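Long-range contacts in 2,5-dihydroxypyridine 5,6-dioxygenase (Pseudomonas putida KT2440, PDB 7CNT), which catalyses the iron(II)-dependent opening of the 2,5-dihydroxypyridine ring by dioxygen between carbons 5 and 6, yielding N-formylmaleamate in aerobic nicotinate degradation: residues A[25-30]-A[94-99]; A[146-151]-A[331-336]; A[229-234]-A[261-266]; A[290-295]-A[320-325]. All blocks are in the same frame, centred on the assembly; numbering follows the deposited sequence.

Contact 1: A[25-30]-A[94-99]; sequences QSVAVL and ADLVVD
Asp-95 reaches back across the gap between the two strands and takes the backbone N-H of Ser-26 on its carboxylate, N to OD2 2.5 Å (shorter than usual, so the exact length is doubtful), through the anti lone pair of that oxygen. The same carboxylate stacks against the side-chain amide of Gln-25, the two planes 17° apart, while the amide's OE1 turns to Arg-118 of the next strand. Just beyond this point regular pairing begins: Ser-26 O receives the N-H of Leu-96 at 3.1 Å, and from there the bonds alternate between the strands, ending with Leu-30 N to Val-98 O at 2.9 Å.

Ala-28 sits in the middle, bonded to 96-99 through both its backbone N, on Leu-96 O, and its backbone O, which takes Val-98 N. Its small CB meets the CB of Ala-94 at 3.7 Å. At the far end Leu-30, with CG anti to the backbone N (chi1 177°), runs alongside Asp-99 and lays CD2 4.0 Å from OD1; that carboxylate is engaged by the backbone N atoms of Met-101 and Leu-103. On the other face Val-27 CG1 touches Val-98 CG2 at 3.9 Å, under helix 5-18. Strand 26-31, flanked by 53-58 and 96-99, thus lies inside a parallel sheet of order 2-1-3-4-5, consistent with a flavodoxin-like alpha/beta domain.

Contact 2: A[146-151]-A[331-336]; sequences ETLLKQ and DDKAVV
Asp-331 comes first, its OD2 4.4 Å from the carbonyl oxygen of Gln-151 at the end of the helix, a loose approach with no bond between the two oxygens. Its other carboxylate oxygen is held by the backbone N of Arg-153, just past the helix, so this side chain fastens the helix exit to the turn at 331-332.

Lys-333 follows, and its chain stretches straight across to the helix. CG sits in the cramped place between the backbone N and the carbonyl carbon (chi1 59°), and from there the extended chain passes obliquely over Leu-148. CE lies 3.5 Å from Leu-148 CD1, tighter than usual, and NZ is placed closer still, so the exact position of the ammonium end is doubtful. NZ also stands 4.1 Å from Gln-151 NE2, where the two side chains meet at about a right angle without bonding.

Val-335 completes the contact: its CG1 meets Leu-148 CD2 at 3.8 Å, the two side chains sliding past each other in opposite directions. Replacing Leu-148 by an alanine would probably open a gap beside Val-335 and leave the CE end of Lys-333 without its neighbour.

Val-335 and Val-336 both face Ile-328 in a classic beta bulge. The last turn of helix 136-151 packs by one side on strand 333-337; Leu-148 also touches Pro-344 in the loop after strand 340-341, while Leu-149 faces strands 327-330 and 194-197.

Contact 3: A[229-234]-A[261-266]; sequences LEIEKG and YGISHI. With FE2 (Fe (II) ion), chain G.
Gly-234 O accepts the backbone N-H of Ile-263 at 2.9 Å in an almost perfectly straight bond, 176° at the hydrogen, with the donor tilted somewhat out of the carbonyl plane. It is the one hydrogen bond joining the two segments, and it catches strand 263-269 at its very start. Gly-234 presents its oxygen there because the chain is turning: Lys-233 and Gly-234 both take left-handed backbone angles, in keeping with a type I' turn linking strands 227-232 and 235-241 as a tight hairpin.

Beside the bond the apolar contact is between two isoleucines. In Ile-263, CG1 lies anti to the carbonyl carbon (chi1 -58°), and the branch leads out toward Ile-231; the two side chains meet tip to tip, CD1 to CD1 3.9 Å. The CG2 methyl of Ile-231 adds a second touch on Ile-263 CG1 at 4.1 Å. Ile-236 of the hairpin's return strand packs on both, and Phe-165 touches Ile-231, so the pair is buried between sheets.

Two residues further on, the strand delivers His-265, whose NE2 binds the iron at 2.6 Å; its ring meets that of Phe-196. The metal is also bound by His-318, Asp-320 and Ser-302. The hairpin turn thus anchors the root of a strand carrying one ligand of a two-histidine, one-carboxylate set, characteristic of many non-haem iron(II) dioxygenases.

Contact 4: A[290-295]-A[320-325]; sequences MDARAF and DIPLRN. With FE2 (Fe (II) ion), chain G.
Arg-293 leaves the helix with CG beside the backbone N (chi1 -79°) and runs extended to NE, which carries its guanidinium to the carboxylate of Asp-320. NE gives OD2 a fairly straight bond, its 2.5 Å shorter than usual, and NH2 adds a weak one to the same oxygen at 3.2 Å; NH1 is tied to Met-288 O. OD2 lies in the guanidinium plane at its edge, yet the guanidinium and carboxylate planes stand 75° apart, the arginine arriving on the anti side of the oxygen. OD1 binds the iron at 2.5 Å, so Asp-320 is shared between metal and arginine. A leucine in place of Arg-293 is likely to leave OD2 without its charged mate and the carboxylate freer to turn at the metal.

Further along, Ala-292 O rests 3.3 Å from Pro-322 CG. Phe-295 CE1 obliquely meets Pro-322 CB at 3.9 Å, and CZ lies 3.4 Å from Arg-324 CG at the ring's edge, while the guanidinium of Arg-324 goes on to Glu-246 of a neighbouring subunit. The Arg-293 to Asp-320 pair is a second-shell salt bridge, which probably steadies the carboxylate ligand of a mononuclear iron site completed by His-265, His-318 and Ser-302.

Contacts 1, 3 and 4 are buried, whereas contact 2 lies largely at the surface. Contact 1 belongs to the parallel sheet, its centre about 35 Å from that of contact 3, and is built mostly of regular backbone bonds. Contacts 3 and 4 share one antiparallel sheet and converge on the same iron, although their centres are about 17 Å apart: each supplies a ligand, and His-265 CE1 comes within 3.5 Å of Asp-320 OD1. Their means differ, since contact 3 relies on a single backbone bond and two isoleucines, contact 4 on a salt bridge. Contact 2, without a hydrogen bond across it, packs a helix end on another sheet, nearest atoms about 6 Å from either.

Contact 1: A[25-30]-A[94-99]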
loop_
_atom_site.group_PDB
_atom_site.type_symbol
_atom_site.label_atom_id
_atom_site.label_comp_id
_atom_site.label_asym_id
_atom_site.label_seq_id
_atom_site.Cartn_x
_atom_site.Cartn_y
_atom_site.Cartn_z
ATOM N N GLN A 25 8.661 -27.865 -15.781
ATOM C CA GLN A 25 9.494 -27.306 -14.721
ATOM C C GLN A 25 8.691 -26.673 -13.602
ATOM O O GLN A 25 7.573 -26.150 -13.805
ATOM C CB GLN A 25 10.436 -26.229 -15.278
ATOM C CG GLN A 25 11.299 -26.667 -16.453
ATOM C CD GLN A 25 12.389 -27.647 -16.060
ATOM O OE1 GLN A 25 13.486 -27.253 -15.675
ATOM N NE2 GLN A 25 12.095 -28.925 -16.169
ATOM N N SER A 26 9.294 -26.740 -12.423
ATOM C CA SER A 26 8.888 -25.970 -11.271
ATOM C C SER A 26 9.839 -24.795 -11.040
ATOM O O SER A 26 11.056 -24.981 -10.983
ATOM C CB SER A 26 8.884 -26.858 -10.049
ATOM O OG SER A 26 7.718 -27.648 -10.063
ATOM N N VAL A 27 9.277 -23.596 -10.892
ATOM C CA VAL A 27 10.026 -22.407 -10.451
ATOM C C VAL A 27 9.625 -21.970 -9.054
ATOM O O VAL A 27 8.427 -21.841 -8.765
ATOM C CB VAL A 27 9.757 -21.259 -11.387
ATOM C CG1 VAL A 27 10.499 -20.024 -10.954
ATOM C CG2 VAL A 27 10.176 -21.669 -12.794
ATOM N N ALA A 28 10.627 -21.769 -8.193
ATOM C CA ALA A 28 10.447 -21.167 -6.888
ATOM C C ALA A 28 11.006 -19.731 -6.956
ATOM O O ALA A 28 12.097 -19.554 -7.476
ATOM C CB ALA A 28 11.166 -21.969 -5.838
ATOM N N VAL A 29 10.239 -18.723 -6.515
ATOM C CA VAL A 29 10.729 -17.352 -6.462
ATOM C C VAL A 29 11.035 -17.061 -5.032
ATOM O O VAL A 29 10.156 -17.136 -4.203
ATOM C CB VAL A 29 9.702 -16.330 -6.985
ATOM C CG1 VAL A 29 10.277 -14.950 -6.963
ATOM C CG2 VAL A 29 9.348 -16.662 -8.412
ATOM N N LEU A 30 12.297 -16.744 -4.762
ATOM C CA LEU A 30 12.780 -16.484 -3.432
ATOM C C LEU A 30 12.848 -15.007 -3.143
ATOM O O LEU A 30 13.431 -14.204 -3.930
ATOM C CB LEU A 30 14.197 -17.025 -3.284
ATOM C CG LEU A 30 14.893 -16.771 -1.948
ATOM C CD1 LEU A 30 14.128 -17.328 -0.768
ATOM C CD2 LEU A 30 16.266 -17.425 -1.998
ATOM N N ALA A 94 12.322 -27.447 -6.151
ATOM C CA ALA A 94 12.115 -26.819 -7.445
ATOM C C ALA A 94 13.275 -27.071 -8.407
ATOM O O ALA A 94 14.413 -27.289 -7.990
ATOM C CB ALA A 94 11.937 -25.321 -7.237
ATOM N N ASP A 95 12.963 -26.990 -9.692
ATOM C CA ASP A 95 13.903 -27.171 -10.773
ATOM C C ASP A 95 14.757 -25.924 -10.991
ATOM O O ASP A 95 15.920 -26.046 -11.318
ATOM C CB ASP A 95 13.136 -27.490 -12.080
ATOM C CG ASP A 95 12.229 -28.709 -11.942
ATOM O OD1 ASP A 95 12.786 -29.804 -11.648
ATOM O OD2 ASP A 95 10.977 -28.566 -12.109
ATOM N N LEU A 96 14.127 -24.751 -10.878
ATOM C CA LEU A 96 14.759 -23.445 -11.041
ATOM C C LEU A 96 14.266 -22.468 -9.949
ATOM O O LEU A 96 13.060 -22.340 -9.712
ATOM C CB LEU A 96 14.480 -22.887 -12.432
ATOM C CG LEU A 96 15.041 -21.520 -12.890
ATOM C CD1 LEU A 96 14.091 -20.371 -12.623
ATOM C CD2 LEU A 96 16.391 -21.202 -12.313
ATOM N N VAL A 97 15.215 -21.823 -9.276
ATOM C CA VAL A 97 14.940 -20.809 -8.257
ATOM C C VAL A 97 15.314 -19.440 -8.787
ATOM O O VAL A 97 16.397 -19.291 -9.327
ATOM C CB VAL A 97 15.775 -21.022 -6.995
ATOM C CG1 VAL A 97 15.652 -19.817 -6.078
ATOM C CG2 VAL A 97 15.334 -22.257 -6.277
ATOM N N VAL A 98 14.401 -18.468 -8.691
ATOM C CA VAL A 98 14.725 -17.099 -9.017
ATOM C C VAL A 98 15.054 -16.403 -7.702
ATOM O O VAL A 98 14.224 -16.305 -6.861
ATOM C CB VAL A 98 13.588 -16.403 -9.698
ATOM C CG1 VAL A 98 14.009 -14.971 -10.051
ATOM C CG2 VAL A 98 13.202 -17.190 -10.941
ATOM N N ASP A 99 16.283 -15.943 -7.533
ATOM C CA ASP A 99 16.716 -15.384 -6.272
ATOM C C ASP A 99 16.630 -13.847 -6.302
ATOM O O ASP A 99 17.422 -13.179 -6.976
ATOM C CB ASP A 99 18.128 -15.831 -6.002
ATOM C CG ASP A 99 18.621 -15.420 -4.647
ATOM O OD1 ASP A 99 18.020 -14.512 -4.028
ATOM O OD2 ASP A 99 19.639 -16.020 -4.216
#

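Contact 2: A[146-151]-A[331-336]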
loop_
_atom_site.group_PDB
_atom_site.type_symbol
_atom_site.label_atom_id
_atom_site.label_comp_id
_atom_site.label_asym_id
_atom_site.label_seq_id
_atom_site.Cartn_x
_atom_site.Cartn_y
_atom_site.Cartn_z
ATOM N N GLU A 146 35.955 -19.668 -21.770
ATOM C CA GLU A 146 36.140 -20.678 -20.714
ATOM C C GLU A 146 37.069 -21.771 -21.184
ATOM O O GLU A 146 37.897 -22.290 -20.431
ATOM C CB GLU A 146 34.807 -21.319 -20.312
ATOM C CG GLU A 146 34.904 -22.330 -19.150
ATOM C CD GLU A 146 33.614 -23.134 -18.842
ATOM O OE1 GLU A 146 32.818 -23.416 -19.772
ATOM O OE2 GLU A 146 33.408 -23.508 -17.652
ATOM N N THR A 147 36.902 -22.134 -22.440
ATOM C CA THR A 147 37.650 -23.193 -23.029
ATOM C C THR A 147 39.093 -22.852 -22.719
ATOM O O THR A 147 39.844 -23.603 -22.103
ATOM C CB THR A 147 37.407 -23.229 -24.564
ATOM O OG1 THR A 147 36.048 -23.580 -24.840
ATOM C CG2 THR A 147 38.279 -24.239 -25.225
ATOM N N LEU A 148 39.460 -21.662 -23.119
ATOM C CA LEU A 148 40.814 -21.192 -22.932
ATOM C C LEU A 148 41.295 -21.279 -21.494
ATOM O O LEU A 148 42.383 -21.795 -21.228
ATOM C CB LEU A 148 40.916 -19.742 -23.425
ATOM C CG LEU A 148 42.269 -19.319 -23.949
ATOM C CD1 LEU A 148 42.780 -20.417 -24.868
ATOM C CD2 LEU A 148 42.176 -18.013 -24.717
ATOM N N LEU A 149 40.467 -20.774 -20.580
ATOM C CA LEU A 149 40.827 -20.669 -19.173
ATOM C C LEU A 149 41.050 -22.001 -18.456
ATOM O O LEU A 149 41.867 -22.094 -17.517
ATOM C CB LEU A 149 39.720 -19.894 -18.440
ATOM C CG LEU A 149 39.971 -19.550 -16.970
ATOM C CD1 LEU A 149 41.312 -18.864 -16.778
ATOM C CD2 LEU A 149 38.863 -18.653 -16.472
ATOM N N LYS A 150 40.274 -23.010 -18.852
ATOM C CA LYS A 150 40.373 -24.341 -18.258
ATOM C C LYS A 150 41.667 -25.048 -18.684
ATOM O O LYS A 150 42.131 -25.916 -17.980
ATOM C CB LYS A 150 39.143 -25.184 -18.622
ATOM C CG LYS A 150 37.883 -24.837 -17.838
ATOM C CD LYS A 150 36.796 -25.905 -17.991
ATOM C CE LYS A 150 36.274 -25.989 -19.425
ATOM N NZ LYS A 150 35.007 -26.763 -19.542
ATOM N N GLN A 151 42.255 -24.625 -19.807
ATOM C CA GLN A 151 43.553 -25.116 -20.277
ATOM C C GLN A 151 44.723 -24.474 -19.579
ATOM O O GLN A 151 45.787 -25.089 -19.420
ATOM C CB GLN A 151 43.730 -24.811 -21.763
ATOM C CG GLN A 151 42.591 -25.306 -22.645
ATOM C CD GLN A 151 42.720 -24.892 -24.107
ATOM O OE1 GLN A 151 41.797 -25.104 -24.904
ATOM N NE2 GLN A 151 43.863 -24.300 -24.475
ATOM N N ASP A 331 48.957 -18.358 -19.409
ATOM C CA ASP A 331 50.282 -18.874 -19.761
ATOM C C ASP A 331 51.052 -17.712 -20.362
ATOM O O ASP A 331 51.252 -16.724 -19.669
ATOM C CB ASP A 331 50.158 -20.072 -20.686
ATOM C CG ASP A 331 49.463 -21.235 -20.000
ATOM O OD1 ASP A 331 49.889 -21.582 -18.863
ATOM O OD2 ASP A 331 48.494 -21.783 -20.584
ATOM N N ASP A 332 51.415 -17.769 -21.638
ATOM C CA ASP A 332 52.145 -16.656 -22.234
ATOM C C ASP A 332 51.380 -15.971 -23.359
ATOM O O ASP A 332 51.944 -15.142 -24.078
ATOM C CB ASP A 332 53.519 -17.139 -22.723
ATOM C CG ASP A 332 54.430 -17.582 -21.571
ATOM O OD1 ASP A 332 54.468 -16.888 -20.530
ATOM O OD2 ASP A 332 55.105 -18.627 -21.703
ATOM N N LYS A 333 50.100 -16.286 -23.515
ATOM C CA LYS A 333 49.324 -15.678 -24.607
ATOM C C LYS A 333 48.282 -14.683 -24.087
ATOM O O LYS A 333 47.629 -14.892 -23.063
ATOM C CB LYS A 333 48.650 -16.752 -25.472
ATOM C CG LYS A 333 47.707 -17.647 -24.679
ATOM C CD LYS A 333 47.022 -18.664 -25.553
ATOM C CE LYS A 333 46.157 -19.587 -24.713
ATOM N NZ LYS A 333 45.803 -20.806 -25.501
ATOM N N ALA A 334 48.103 -13.593 -24.810
ATOM C CA ALA A 334 47.243 -12.550 -24.317
ATOM C C ALA A 334 45.797 -12.899 -24.590
ATOM O O ALA A 334 45.445 -13.202 -25.726
ATOM C CB ALA A 334 47.614 -11.222 -24.945
ATOM N N VAL A 335 44.954 -12.851 -23.558
ATOM C CA VAL A 335 43.491 -12.811 -23.778
ATOM C C VAL A 335 42.978 -11.373 -23.830
ATOM O O VAL A 335 42.054 -11.092 -24.581
ATOM C CB VAL A 335 42.768 -13.641 -22.738
ATOM C CG1 VAL A 335 43.376 -15.047 -22.699
ATOM C CG2 VAL A 335 42.841 -13.000 -21.366
ATOM N N VAL A 336 43.623 -10.466 -23.073
ATOM C CA VAL A 336 43.366 -9.024 -23.110
ATOM C C VAL A 336 44.652 -8.165 -23.229
ATOM O O VAL A 336 45.646 -8.459 -22.628
ATOM C CB VAL A 336 42.617 -8.608 -21.828
ATOM C CG1 VAL A 336 42.259 -7.101 -21.817
ATOM C CG2 VAL A 336 41.340 -9.453 -21.668
#

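Contact 3: A[229-234]-A[261-266]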
loop_
_atom_site.group_PDB
_atom_site.type_symbol
_atom_site.label_atom_id
_atom_site.label_comp_id
_atom_site.label_asym_id
_atom_site.label_seq_id
_atom_site.Cartn_x
_atom_site.Cartn_y
_atom_site.Cartn_z
ATOM N N LEU A 229 48.575 -2.680 -4.030
ATOM C CA LEU A 229 48.415 -3.845 -3.228
ATOM C C LEU A 229 49.570 -4.799 -3.510
ATOM O O LEU A 229 49.755 -5.269 -4.623
ATOM C CB LEU A 229 47.099 -4.528 -3.565
ATOM C CG LEU A 229 45.825 -3.757 -3.352
ATOM C CD1 LEU A 229 44.699 -4.674 -3.743
ATOM C CD2 LEU A 229 45.681 -3.323 -1.919
ATOM N N GLU A 230 50.321 -5.097 -2.477
ATOM C CA GLU A 230 51.434 -6.048 -2.584
ATOM C C GLU A 230 50.973 -7.410 -2.189
ATOM O O GLU A 230 50.334 -7.564 -1.148
ATOM C CB GLU A 230 52.601 -5.588 -1.721
ATOM C CG GLU A 230 53.314 -4.438 -2.418
ATOM C CD GLU A 230 54.101 -3.516 -1.506
ATOM O OE1 GLU A 230 54.149 -3.743 -0.268
ATOM O OE2 GLU A 230 54.662 -2.553 -2.067
ATOM N N ILE A 231 51.242 -8.408 -3.031
ATOM C CA ILE A 231 50.696 -9.747 -2.761
ATOM C C ILE A 231 51.788 -10.836 -2.654
ATOM O O ILE A 231 52.586 -10.995 -3.562
ATOM C CB ILE A 231 49.654 -10.114 -3.827
ATOM C CG1 ILE A 231 48.398 -9.243 -3.679
ATOM C CG2 ILE A 231 49.287 -11.597 -3.752
ATOM C CD1 ILE A 231 47.801 -8.799 -4.991
ATOM N N GLU A 232 51.778 -11.575 -1.548
ATOM C CA GLU A 232 52.686 -12.694 -1.290
ATOM C C GLU A 232 51.902 -13.911 -0.857
ATOM O O GLU A 232 51.025 -13.814 -0.002
ATOM C CB GLU A 232 53.705 -12.354 -0.181
ATOM C CG GLU A 232 54.679 -11.235 -0.547
ATOM C CD GLU A 232 55.583 -10.789 0.602
ATOM O OE1 GLU A 232 55.704 -11.516 1.619
ATOM O OE2 GLU A 232 56.195 -9.704 0.476
ATOM N N LYS A 233 52.212 -15.052 -1.475
ATOM C CA LYS A 233 51.617 -16.328 -1.129
ATOM C C LYS A 233 50.094 -16.227 -0.988
ATOM O O LYS A 233 49.490 -16.754 -0.019
ATOM C CB LYS A 233 52.276 -16.888 0.132
ATOM C CG LYS A 233 53.787 -17.034 -0.014
ATOM C CD LYS A 233 54.306 -18.294 0.666
ATOM C CE LYS A 233 54.072 -19.541 -0.190
ATOM N NZ LYS A 233 54.016 -20.798 0.614
ATOM N N GLY A 234 49.514 -15.519 -1.970
ATOM C CA GLY A 234 48.094 -15.432 -2.171
ATOM C C GLY A 234 47.388 -14.503 -1.205
ATOM O O GLY A 234 46.155 -14.487 -1.178
ATOM N N TYR A 261 42.434 -10.589 3.795
ATOM C CA TYR A 261 43.499 -10.211 2.877
ATOM C C TYR A 261 43.800 -11.241 1.748
ATOM O O TYR A 261 44.681 -11.002 0.896
ATOM C CB TYR A 261 44.751 -9.901 3.707
ATOM C CG TYR A 261 44.549 -8.761 4.688
ATOM C CD1 TYR A 261 44.406 -7.446 4.238
ATOM C CD2 TYR A 261 44.539 -8.988 6.050
ATOM C CE1 TYR A 261 44.239 -6.396 5.122
ATOM C CE2 TYR A 261 44.358 -7.952 6.952
ATOM C CZ TYR A 261 44.202 -6.660 6.484
ATOM O OH TYR A 261 44.025 -5.642 7.383
ATOM N N GLY A 262 43.055 -12.348 1.721
ATOM C CA GLY A 262 43.230 -13.398 0.723
ATOM C C GLY A 262 42.710 -13.048 -0.660
ATOM O O GLY A 262 41.633 -12.452 -0.792
ATOM N N ILE A 263 43.478 -13.408 -1.696
ATOM C CA ILE A 263 43.040 -13.214 -3.057
ATOM C C ILE A 263 42.137 -14.359 -3.481
ATOM O O ILE A 263 42.543 -15.491 -3.452
ATOM C CB ILE A 263 44.215 -13.113 -4.056
ATOM C CG1 ILE A 263 45.163 -11.966 -3.700
ATOM C CG2 ILE A 263 43.672 -12.837 -5.447
ATOM C CD1 ILE A 263 44.521 -10.599 -3.787
ATOM N N SER A 264 40.914 -14.051 -3.905
ATOM C CA SER A 264 39.997 -15.096 -4.252
ATOM C C SER A 264 39.787 -15.054 -5.773
ATOM O O SER A 264 40.737 -15.181 -6.526
ATOM C CB SER A 264 38.727 -14.968 -3.419
ATOM O OG SER A 264 38.141 -13.724 -3.639
ATOM N N HIS A 265 38.594 -14.868 -6.271
ATOM C CA HIS A 265 38.473 -15.063 -7.685
ATOM C C HIS A 265 39.176 -13.976 -8.496
ATOM O O HIS A 265 39.387 -12.829 -8.041
ATOM C CB HIS A 265 37.040 -15.380 -8.134
ATOM C CG HIS A 265 36.036 -14.332 -7.810
ATOM N ND1 HIS A 265 36.006 -13.109 -8.453
ATOM C CD2 HIS A 265 34.981 -14.343 -6.966
ATOM C CE1 HIS A 265 34.989 -12.402 -8.003
ATOM N NE2 HIS A 265 34.350 -13.127 -7.099
ATOM N N ILE A 266 39.586 -14.410 -9.688
ATOM C CA ILE A 266 40.317 -13.621 -10.660
ATOM C C ILE A 266 39.764 -13.946 -12.042
ATOM O O ILE A 266 39.344 -15.055 -12.323
ATOM C CB ILE A 266 41.832 -13.954 -10.654
ATOM C CG1 ILE A 266 42.070 -15.460 -10.775
ATOM C CG2 ILE A 266 42.464 -13.479 -9.369
ATOM C CD1 ILE A 266 43.526 -15.872 -10.713
HETATM FE FE FE2 G . 34.053 -11.666 -5.020
#

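Contact 4: A[290-295]-A[320-325]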
loop_
_atom_site.group_PDB
_atom_site.type_symbol
_atom_site.label_atom_id
_atom_site.label_comp_id
_atom_site.label_asym_id
_atom_site.label_seq_id
_atom_site.Cartn_x
_atom_site.Cartn_y
_atom_site.Cartn_z
HETATM N N MSE A 290 26.802 -4.338 -11.362
HETATM C CA MSE A 290 27.279 -5.400 -12.215
HETATM C C MSE A 290 27.964 -4.841 -13.434
HETATM O O MSE A 290 28.760 -5.553 -14.059
HETATM C CB MSE A 290 26.094 -6.277 -12.615
HETATM C CG MSE A 290 25.578 -7.010 -11.391
HETATM SE SE MSE A 290 26.907 -8.202 -10.585
HETATM C CE MSE A 290 27.509 -8.914 -12.295
ATOM N N ASP A 291 27.659 -3.587 -13.788
ATOM C CA ASP A 291 28.345 -2.912 -14.890
ATOM C C ASP A 291 29.840 -2.921 -14.631
ATOM O O ASP A 291 30.656 -3.133 -15.519
ATOM C CB ASP A 291 27.951 -1.435 -15.012
ATOM C CG ASP A 291 26.726 -1.229 -15.834
ATOM O OD1 ASP A 291 25.637 -1.248 -15.190
ATOM O OD2 ASP A 291 26.860 -1.008 -17.084
ATOM N N ALA A 292 30.180 -2.637 -13.390
ATOM C CA ALA A 292 31.548 -2.539 -12.997
ATOM C C ALA A 292 32.222 -3.933 -12.953
ATOM O O ALA A 292 33.401 -4.082 -13.273
ATOM C CB ALA A 292 31.621 -1.841 -11.663
ATOM N N ARG A 293 31.476 -4.957 -12.592
ATOM C CA ARG A 293 32.040 -6.301 -12.545
ATOM C C ARG A 293 32.251 -6.936 -13.915
ATOM O O ARG A 293 33.131 -7.801 -14.074
ATOM C CB ARG A 293 31.161 -7.223 -11.719
ATOM C CG ARG A 293 31.342 -7.059 -10.237
ATOM C CD ARG A 293 30.591 -8.163 -9.507
ATOM N NE ARG A 293 30.617 -7.853 -8.095
ATOM C CZ ARG A 293 29.865 -6.930 -7.513
ATOM N NH1 ARG A 293 29.003 -6.213 -8.233
ATOM N NH2 ARG A 293 29.995 -6.709 -6.203
ATOM N N ALA A 294 31.463 -6.545 -14.910
ATOM C CA ALA A 294 31.411 -7.369 -16.130
ATOM C C ALA A 294 31.956 -6.660 -17.352
ATOM O O ALA A 294 32.039 -7.256 -18.392
ATOM C CB ALA A 294 29.966 -7.874 -16.386
ATOM N N PHE A 295 32.275 -5.373 -17.264
ATOM C CA PHE A 295 32.553 -4.645 -18.492
ATOM C C PHE A 295 33.713 -5.314 -19.271
ATOM O O PHE A 295 34.666 -5.827 -18.715
ATOM C CB PHE A 295 32.693 -3.083 -18.316
ATOM C CG PHE A 295 33.951 -2.619 -17.606
ATOM C CD1 PHE A 295 34.003 -2.502 -16.194
ATOM C CD2 PHE A 295 35.060 -2.207 -18.341
ATOM C CE1 PHE A 295 35.157 -2.064 -15.549
ATOM C CE2 PHE A 295 36.230 -1.783 -17.689
ATOM C CZ PHE A 295 36.263 -1.694 -16.299
ATOM N N ASP A 320 35.318 -6.543 -4.392
ATOM C CA ASP A 320 35.418 -6.867 -5.808
ATOM C C ASP A 320 36.052 -5.672 -6.473
ATOM O O ASP A 320 35.610 -4.559 -6.259
ATOM C CB ASP A 320 34.031 -7.107 -6.399
ATOM C CG ASP A 320 33.600 -8.577 -6.383
ATOM O OD1 ASP A 320 34.431 -9.476 -6.208
ATOM O OD2 ASP A 320 32.410 -8.841 -6.593
ATOM N N ILE A 321 37.100 -5.889 -7.266
ATOM C CA ILE A 321 37.906 -4.793 -7.800
ATOM C C ILE A 321 38.204 -4.916 -9.314
ATOM O O ILE A 321 39.053 -5.694 -9.721
ATOM C CB ILE A 321 39.208 -4.671 -7.019
ATOM C CG1 ILE A 321 38.933 -4.306 -5.568
ATOM C CG2 ILE A 321 40.088 -3.586 -7.629
ATOM C CD1 ILE A 321 40.149 -4.387 -4.665
ATOM N N PRO A 322 37.466 -4.186 -10.159
ATOM C CA PRO A 322 37.817 -4.101 -11.583
ATOM C C PRO A 322 38.953 -3.099 -11.929
ATOM O O PRO A 322 38.971 -1.957 -11.448
ATOM C CB PRO A 322 36.512 -3.664 -12.242
ATOM C CG PRO A 322 35.698 -3.094 -11.133
ATOM C CD PRO A 322 36.052 -3.909 -9.940
ATOM N N LEU A 323 39.898 -3.539 -12.741
ATOM C CA LEU A 323 40.958 -2.658 -13.241
ATOM C C LEU A 323 40.766 -2.544 -14.733
ATOM O O LEU A 323 40.357 -3.523 -15.404
ATOM C CB LEU A 323 42.365 -3.184 -12.909
ATOM C CG LEU A 323 42.635 -3.647 -11.474
ATOM C CD1 LEU A 323 44.029 -4.288 -11.250
ATOM C CD2 LEU A 323 42.415 -2.437 -10.567
ATOM N N ARG A 324 41.037 -1.340 -15.237
ATOM C CA ARG A 324 41.016 -1.057 -16.659
ATOM C C ARG A 324 42.417 -1.059 -17.196
ATOM O O ARG A 324 43.384 -1.116 -16.432
ATOM C CB ARG A 324 40.454 0.330 -16.895
ATOM C CG ARG A 324 38.960 0.405 -16.739
ATOM C CD ARG A 324 38.506 1.836 -16.540
ATOM N NE ARG A 324 38.755 2.737 -17.665
ATOM C CZ ARG A 324 39.528 3.829 -17.624
ATOM N NH1 ARG A 324 39.663 4.562 -18.721
ATOM N NH2 ARG A 324 40.166 4.209 -16.511
ATOM N N ASN A 325 42.517 -1.048 -18.521
ATOM C CA ASN A 325 43.776 -0.935 -19.234
ATOM C C ASN A 325 44.815 -2.051 -19.003
ATOM O O ASN A 325 45.996 -1.824 -19.191
ATOM C CB ASN A 325 44.389 0.422 -18.911
ATOM C CG ASN A 325 43.462 1.567 -19.256
ATOM O OD1 ASN A 325 42.917 1.596 -20.347
ATOM N ND2 ASN A 325 43.299 2.533 -18.332
HETATM FE FE FE2 G . 34.053 -11.666 -5.020
#